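Local coordinates for protein glycosyl transferase family 8 (PDB 5GVV) that transfers galactose from UDP-galactose to the terminal glucose of the already glycosylated serine-rich repeat protein PsrP, a step in its O-glycosylation, at residues A[32-44]-A[85-99]. Residues are numbered along the deposited sequence; the frame is centred on the assembly and turned at random.
Sequences SHLKIYLLNQDIP and HMTFARYFIPDFVTE. With UDP (uridine-5'-diphosphate), chain D.
The carboxylate of E99 is shared by two side chains of one strand, K35 and Y37. E99 OE2 takes K35 NZ in a salt bridge of 2.7 Å. Y37 OH donates to E99 OE1 at 2.6 Å. Both oxygens use their syn lone pairs, so the two donors approach on the side of the carboxylate facing away from CG. K35 gets there fully extended, with CG anti to the backbone N (chi1 -176°). E99 is bent at chi2 and turns its carboxylate 68° from the Y37 ring. K35 NZ also makes a weak bond to Y37 OH, and T98 N makes another, nearly straight one to the same oxygen. These bonds hold the phenol by its hydroxyl. V97 covers one face of the ring: CG2 sits over the centre of the Y37 ring, 3.9 Å from the centroid, a CH-pi contact. V97 CG1 lies by Y37 CE2.

Two residues along the strand, L39 CD2 meets the backbone O of A89, in the 3-10 segment 89-91, at 3.2 Å, and touches CB of F92. L39 CG lies 4.1 Å from F96 CD1. Beyond the strand end, Q41 and H85 run past each other in opposite directions, amide and imidazole planes 27° apart. Q41 OE1 stays 3.8 Å from H85 ND1, a loose contact between exposed side chains. C65 of the neighbouring strand 61-66 touches both Y37 and F96.

The contact lays the loop before strand 101-105 across one face of the central sheet. The same loop carries T87 and R90 into the UDP pocket, where T87 OG1 is 3.4 Å from C5' of UDP. The contact thus sits beside the nucleotide site, in the GT-A fold of the family 8 glycosyltransferases.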
loop_
_atom_site.group_PDB
_atom_site.type_symbol
_atom_site.label_atom_id
_atom_site.label_comp_id
_atom_site.label_asym_id
_atom_site.label_seq_id
_atom_site.Cartn_x
_atom_site.Cartn_y
_atom_site.Cartn_z
ATOM N N SER A 32 7.878 -22.131 -5.267
ATOM C CA SER A 32 6.872 -22.215 -6.326
ATOM C C SER A 32 5.768 -23.202 -5.955
ATOM O O SER A 32 5.801 -23.809 -4.878
ATOM C CB SER A 32 7.520 -22.627 -7.648
ATOM O OG SER A 32 8.226 -23.853 -7.520
ATOM N N HIS A 33 4.789 -23.350 -6.847
ATOM C CA HIS A 33 3.676 -24.283 -6.663
ATOM C C HIS A 33 2.949 -24.094 -5.339
ATOM O O HIS A 33 2.805 -25.039 -4.554
ATOM C CB HIS A 33 4.160 -25.729 -6.797
ATOM C CG HIS A 33 4.757 -26.043 -8.133
ATOM N ND1 HIS A 33 6.050 -25.704 -8.469
ATOM C CD2 HIS A 33 4.236 -26.664 -9.219
ATOM C CE1 HIS A 33 6.302 -26.104 -9.703
ATOM N NE2 HIS A 33 5.216 -26.685 -10.182
ATOM N N LEU A 34 2.484 -22.875 -5.094
ATOM C CA LEU A 34 1.820 -22.573 -3.833
ATOM C C LEU A 34 0.329 -22.310 -4.020
ATOM O O LEU A 34 -0.069 -21.477 -4.842
ATOM C CB LEU A 34 2.482 -21.363 -3.171
ATOM C CG LEU A 34 4.003 -21.408 -3.051
ATOM C CD1 LEU A 34 4.520 -20.057 -2.612
ATOM C CD2 LEU A 34 4.440 -22.474 -2.068
ATOM N N LYS A 35 -0.495 -23.029 -3.266
ATOM C CA LYS A 35 -1.911 -22.711 -3.209
ATOM C C LYS A 35 -2.110 -21.827 -1.990
ATOM O O LYS A 35 -2.104 -22.304 -0.850
ATOM C CB LYS A 35 -2.755 -23.979 -3.104
ATOM C CG LYS A 35 -4.253 -23.724 -3.146
ATOM C CD LYS A 35 -5.010 -25.037 -3.184
ATOM C CE LYS A 35 -6.513 -24.827 -3.201
ATOM N NZ LYS A 35 -7.203 -26.147 -3.101
ATOM N N ILE A 36 -2.254 -20.529 -2.237
ATOM C CA ILE A 36 -2.342 -19.551 -1.160
ATOM C C ILE A 36 -3.785 -19.137 -0.875
ATOM O O ILE A 36 -4.488 -18.644 -1.760
ATOM C CB ILE A 36 -1.509 -18.295 -1.486
ATOM C CG1 ILE A 36 -0.018 -18.649 -1.558
ATOM C CG2 ILE A 36 -1.738 -17.215 -0.441
ATOM C CD1 ILE A 36 0.868 -17.503 -1.985
ATOM N N TYR A 37 -4.216 -19.333 0.368
ATOM C CA TYR A 37 -5.500 -18.812 0.820
ATOM C C TYR A 37 -5.253 -17.474 1.510
ATOM O O TYR A 37 -4.267 -17.323 2.235
ATOM C CB TYR A 37 -6.157 -19.771 1.815
ATOM C CG TYR A 37 -6.527 -21.133 1.266
ATOM C CD1 TYR A 37 -7.847 -21.436 0.954
ATOM C CD2 TYR A 37 -5.569 -22.127 1.090
ATOM C CE1 TYR A 37 -8.202 -22.681 0.466
ATOM C CE2 TYR A 37 -5.919 -23.386 0.601
ATOM C CZ TYR A 37 -7.240 -23.651 0.291
ATOM O OH TYR A 37 -7.609 -24.892 -0.199
ATOM N N LEU A 38 -6.128 -16.498 1.281
ATOM C CA LEU A 38 -6.023 -15.227 1.997
ATOM C C LEU A 38 -7.348 -14.862 2.642
ATOM O O LEU A 38 -8.303 -14.478 1.958
ATOM C CB LEU A 38 -5.557 -14.100 1.073
ATOM C CG LEU A 38 -5.515 -12.688 1.668
ATOM C CD1 LEU A 38 -4.684 -12.671 2.934
ATOM C CD2 LEU A 38 -4.953 -11.700 0.651
ATOM N N LEU A 39 -7.408 -14.992 3.963
ATOM C CA LEU A 39 -8.610 -14.639 4.707
ATOM C C LEU A 39 -8.698 -13.123 4.862
ATOM O O LEU A 39 -7.758 -12.485 5.340
ATOM C CB LEU A 39 -8.616 -15.328 6.075
ATOM C CG LEU A 39 -9.217 -16.739 6.125
ATOM C CD1 LEU A 39 -8.400 -17.716 5.304
ATOM C CD2 LEU A 39 -9.373 -17.240 7.567
ATOM N N ASN A 40 -9.815 -12.544 4.433
ATOM C CA ASN A 40 -9.987 -11.094 4.489
ATOM C C ASN A 40 -11.458 -10.710 4.413
ATOM O O ASN A 40 -12.307 -11.555 4.135
ATOM C CB ASN A 40 -9.221 -10.416 3.346
ATOM C CG ASN A 40 -9.873 -10.644 1.984
ATOM O OD1 ASN A 40 -10.435 -9.721 1.388
ATOM N ND2 ASN A 40 -9.787 -11.872 1.480
ATOM N N GLN A 41 -11.753 -9.436 4.657
ATOM C CA GLN A 41 -13.119 -8.931 4.552
ATOM C C GLN A 41 -13.243 -7.896 3.451
ATOM O O GLN A 41 -14.275 -7.808 2.786
ATOM C CB GLN A 41 -13.557 -8.257 5.852
ATOM C CG GLN A 41 -13.607 -9.137 7.082
ATOM C CD GLN A 41 -14.281 -8.433 8.248
ATOM O OE1 GLN A 41 -13.618 -7.865 9.117
ATOM N NE2 GLN A 41 -15.606 -8.455 8.261
ATOM N N ASP A 42 -12.193 -7.104 3.261
ATOM C CA ASP A 42 -12.330 -5.882 2.474
ATOM C C ASP A 42 -11.288 -5.659 1.379
ATOM O O ASP A 42 -11.188 -4.555 0.849
ATOM C CB ASP A 42 -12.353 -4.671 3.413
ATOM C CG ASP A 42 -11.057 -4.517 4.200
ATOM O OD1 ASP A 42 -10.278 -5.495 4.305
ATOM O OD2 ASP A 42 -10.823 -3.410 4.723
ATOM N N ILE A 43 -10.522 -6.688 1.025
ATOM C CA ILE A 43 -9.540 -6.539 -0.050
ATOM C C ILE A 43 -10.216 -6.522 -1.428
ATOM O O ILE A 43 -10.992 -7.426 -1.762
ATOM C CB ILE A 43 -8.435 -7.613 0.013
ATOM C CG1 ILE A 43 -7.722 -7.571 1.369
ATOM C CG2 ILE A 43 -7.412 -7.406 -1.098
ATOM C CD1 ILE A 43 -6.636 -8.627 1.520
ATOM N N PRO A 44 -9.933 -5.476 -2.223
ATOM C CA PRO A 44 -10.530 -5.290 -3.552
ATOM C C PRO A 44 -10.261 -6.445 -4.510
ATOM O O PRO A 44 -9.158 -6.996 -4.519
ATOM C CB PRO A 44 -9.843 -4.021 -4.058
ATOM C CG PRO A 44 -9.566 -3.242 -2.815
ATOM C CD PRO A 44 -9.166 -4.288 -1.801
ATOM N N HIS A 85 -11.600 -9.869 12.807
ATOM C CA HIS A 85 -10.420 -9.007 12.851
ATOM C C HIS A 85 -10.412 -8.128 14.105
ATOM O O HIS A 85 -11.476 -7.687 14.538
ATOM C CB HIS A 85 -10.319 -8.172 11.572
ATOM C CG HIS A 85 -9.816 -8.944 10.391
ATOM N ND1 HIS A 85 -10.531 -9.975 9.818
ATOM C CD2 HIS A 85 -8.667 -8.845 9.684
ATOM C CE1 HIS A 85 -9.841 -10.472 8.803
ATOM N NE2 HIS A 85 -8.710 -9.803 8.703
HETATM N N MSE A 86 -9.277 -7.827 14.685
HETATM C CA MSE A 86 -7.995 -8.092 14.163
HETATM C C MSE A 86 -7.301 -9.346 13.790
HETATM O O MSE A 86 -7.225 -9.785 12.645
HETATM C CB MSE A 86 -7.023 -7.535 15.224
HETATM C CG MSE A 86 -7.387 -6.139 15.689
HETATM SE SE MSE A 86 -5.689 -5.173 15.862
HETATM C CE MSE A 86 -5.781 -4.607 17.744
ATOM N N THR A 87 -6.701 -9.891 14.825
ATOM C CA THR A 87 -5.744 -10.979 14.685
ATOM C C THR A 87 -6.363 -12.346 14.946
ATOM O O THR A 87 -5.650 -13.319 15.196
ATOM C CB THR A 87 -4.574 -10.761 15.666
ATOM O OG1 THR A 87 -3.694 -11.890 15.644
ATOM C CG2 THR A 87 -5.104 -10.560 17.077
ATOM N N PHE A 88 -7.687 -12.419 14.864
ATOM C CA PHE A 88 -8.417 -13.612 15.285
ATOM C C PHE A 88 -8.899 -14.481 14.122
ATOM O O PHE A 88 -9.485 -15.545 14.336
ATOM C CB PHE A 88 -9.620 -13.204 16.138
ATOM C CG PHE A 88 -9.255 -12.461 17.393
ATOM C CD1 PHE A 88 -8.988 -13.154 18.565
ATOM C CD2 PHE A 88 -9.192 -11.073 17.408
ATOM C CE1 PHE A 88 -8.654 -12.481 19.731
ATOM C CE2 PHE A 88 -8.860 -10.390 18.571
ATOM C CZ PHE A 88 -8.589 -11.097 19.734
ATOM N N ALA A 89 -8.653 -14.030 12.898
ATOM C CA ALA A 89 -9.232 -14.667 11.719
ATOM C C ALA A 89 -8.686 -16.070 11.455
ATOM O O ALA A 89 -9.315 -16.864 10.754
ATOM C CB ALA A 89 -9.048 -13.779 10.497
ATOM N N ARG A 90 -7.523 -16.379 12.022
ATOM C CA ARG A 90 -6.895 -17.680 11.800
ATOM C C ARG A 90 -7.716 -18.828 12.398
ATOM O O ARG A 90 -7.498 -19.995 12.067
ATOM C CB ARG A 90 -5.448 -17.685 12.326
ATOM C CG ARG A 90 -5.297 -17.365 13.809
ATOM C CD ARG A 90 -3.839 -17.102 14.193
ATOM N NE ARG A 90 -3.533 -15.672 14.244
ATOM C CZ ARG A 90 -2.315 -15.172 14.433
ATOM N NH1 ARG A 90 -2.130 -13.858 14.469
ATOM N NH2 ARG A 90 -1.279 -15.983 14.581
ATOM N N TYR A 91 -8.666 -18.485 13.265
ATOM C CA TYR A 91 -9.585 -19.467 13.833
ATOM C C TYR A 91 -10.395 -20.166 12.733
ATOM O O TYR A 91 -10.689 -21.362 12.831
ATOM C CB TYR A 91 -10.555 -18.802 14.821
ATOM C CG TYR A 91 -9.935 -18.245 16.090
ATOM C CD1 TYR A 91 -8.603 -18.480 16.407
ATOM C CD2 TYR A 91 -10.694 -17.490 16.981
ATOM C CE1 TYR A 91 -8.040 -17.972 17.568
ATOM C CE2 TYR A 91 -10.138 -16.975 18.141
ATOM C CZ TYR A 91 -8.811 -17.224 18.431
ATOM O OH TYR A 91 -8.251 -16.722 19.586
ATOM N N PHE A 92 -10.745 -19.417 11.686
ATOM C CA PHE A 92 -11.659 -19.910 10.650
ATOM C C PHE A 92 -10.957 -20.656 9.516
ATOM O O PHE A 92 -11.567 -20.945 8.488
ATOM C CB PHE A 92 -12.476 -18.752 10.064
ATOM C CG PHE A 92 -13.293 -18.009 11.083
ATOM C CD1 PHE A 92 -14.552 -18.466 11.446
ATOM C CD2 PHE A 92 -12.801 -16.852 11.676
ATOM C CE1 PHE A 92 -15.312 -17.783 12.383
ATOM C CE2 PHE A 92 -13.554 -16.162 12.614
ATOM C CZ PHE A 92 -14.812 -16.627 12.966
ATOM N N ILE A 93 -9.680 -20.965 9.704
ATOM C CA ILE A 93 -8.910 -21.687 8.688
ATOM C C ILE A 93 -9.585 -22.960 8.148
ATOM O O ILE A 93 -9.720 -23.111 6.931
ATOM C CB ILE A 93 -7.451 -21.962 9.154
ATOM C CG1 ILE A 93 -6.618 -20.676 9.073
ATOM C CG2 ILE A 93 -6.802 -23.040 8.304
ATOM C CD1 ILE A 93 -5.244 -20.780 9.727
ATOM N N PRO A 94 -10.035 -23.869 9.036
ATOM C CA PRO A 94 -10.599 -25.107 8.480
ATOM C C PRO A 94 -11.956 -24.919 7.800
ATOM O O PRO A 94 -12.503 -25.883 7.264
ATOM C CB PRO A 94 -10.738 -26.013 9.713
ATOM C CG PRO A 94 -10.912 -25.076 10.850
ATOM C CD PRO A 94 -10.055 -23.876 10.513
ATOM N N ASP A 95 -12.487 -23.700 7.807
ATOM C CA ASP A 95 -13.736 -23.416 7.108
ATOM C C ASP A 95 -13.501 -23.105 5.627
ATOM O O ASP A 95 -14.448 -23.080 4.835
ATOM C CB ASP A 95 -14.483 -22.259 7.783
ATOM C CG ASP A 95 -15.063 -22.644 9.133
ATOM O OD1 ASP A 95 -15.463 -23.817 9.296
ATOM O OD2 ASP A 95 -15.123 -21.776 10.033
ATOM N N PHE A 96 -12.241 -22.878 5.255
ATOM C CA PHE A 96 -11.898 -22.527 3.879
ATOM C C PHE A 96 -10.934 -23.505 3.214
ATOM O O PHE A 96 -11.077 -23.818 2.031
ATOM C CB PHE A 96 -11.283 -21.124 3.822
ATOM C CG PHE A 96 -12.222 -20.028 4.241
ATOM C CD1 PHE A 96 -12.183 -19.527 5.538
ATOM C CD2 PHE A 96 -13.139 -19.493 3.341
ATOM C CE1 PHE A 96 -13.041 -18.514 5.934
ATOM C CE2 PHE A 96 -13.998 -18.475 3.729
ATOM C CZ PHE A 96 -13.949 -17.987 5.029
ATOM N N VAL A 97 -9.940 -23.968 3.968
ATOM C CA VAL A 97 -8.877 -24.804 3.412
ATOM C C VAL A 97 -9.333 -26.252 3.235
ATOM O O VAL A 97 -9.882 -26.849 4.161
ATOM C CB VAL A 97 -7.614 -24.753 4.300
ATOM C CG1 VAL A 97 -6.475 -25.529 3.659
ATOM C CG2 VAL A 97 -7.201 -23.301 4.533
ATOM N N THR A 98 -9.099 -26.814 2.050
ATOM C CA THR A 98 -9.574 -28.161 1.726
ATOM C C THR A 98 -8.476 -29.200 1.908
ATOM O O THR A 98 -8.744 -30.405 1.926
ATOM C CB THR A 98 -10.094 -28.242 0.275
ATOM O OG1 THR A 98 -9.009 -28.030 -0.640
ATOM C CG2 THR A 98 -11.159 -27.189 0.033
ATOM N N GLU A 99 -7.237 -28.736 2.045
ATOM C CA GLU A 99 -6.111 -29.645 2.226
ATOM C C GLU A 99 -6.022 -30.142 3.668
ATOM O O GLU A 99 -6.445 -29.452 4.600
ATOM C CB GLU A 99 -4.796 -28.983 1.802
ATOM C CG GLU A 99 -4.640 -28.793 0.291
ATOM C CD GLU A 99 -5.473 -27.651 -0.269
ATOM O OE1 GLU A 99 -5.965 -26.811 0.514
ATOM O OE2 GLU A 99 -5.633 -27.592 -1.505
HETATM N N1 UDP D . -3.262 -7.876 11.143
HETATM C C2 UDP D . -3.940 -7.203 10.145
HETATM N N3 UDP D . -4.096 -5.831 10.199
HETATM C C4 UDP D . -3.573 -5.121 11.262
HETATM C C5 UDP D . -2.886 -5.802 12.266
HETATM C C6 UDP D . -2.839 -7.195 12.253
HETATM O O2 UDP D . -4.407 -7.836 9.202
HETATM O O4 UDP D . -3.710 -3.894 11.308
HETATM C "C1'" UDP D . -3.114 -9.345 11.048
HETATM C "C2'" UDP D . -1.821 -9.676 10.319
HETATM O "O2'" UDP D . -1.975 -10.852 9.556
HETATM C "C3'" UDP D . -0.844 -9.948 11.439
HETATM C "C4'" UDP D . -1.748 -10.545 12.510
HETATM O "O4'" UDP D . -3.009 -9.920 12.340
HETATM O "O3'" UDP D . 0.169 -10.840 11.025
HETATM C "C5'" UDP D . -1.215 -10.322 13.923
HETATM O "O5'" UDP D . -0.595 -9.055 13.977
HETATM P PA UDP D . 0.949 -8.968 14.407
HETATM O O1A UDP D . 1.705 -9.767 13.420
HETATM O O2A UDP D . 1.403 -7.558 14.445
HETATM O O3A UDP D . 1.024 -9.628 15.881
HETATM P PB UDP D . 2.388 -10.218 16.517
HETATM O O1B UDP D . 2.080 -11.040 17.710
HETATM O O2B UDP D . 3.232 -9.076 16.939
HETATM O O3B UDP D . 3.106 -11.034 15.508
#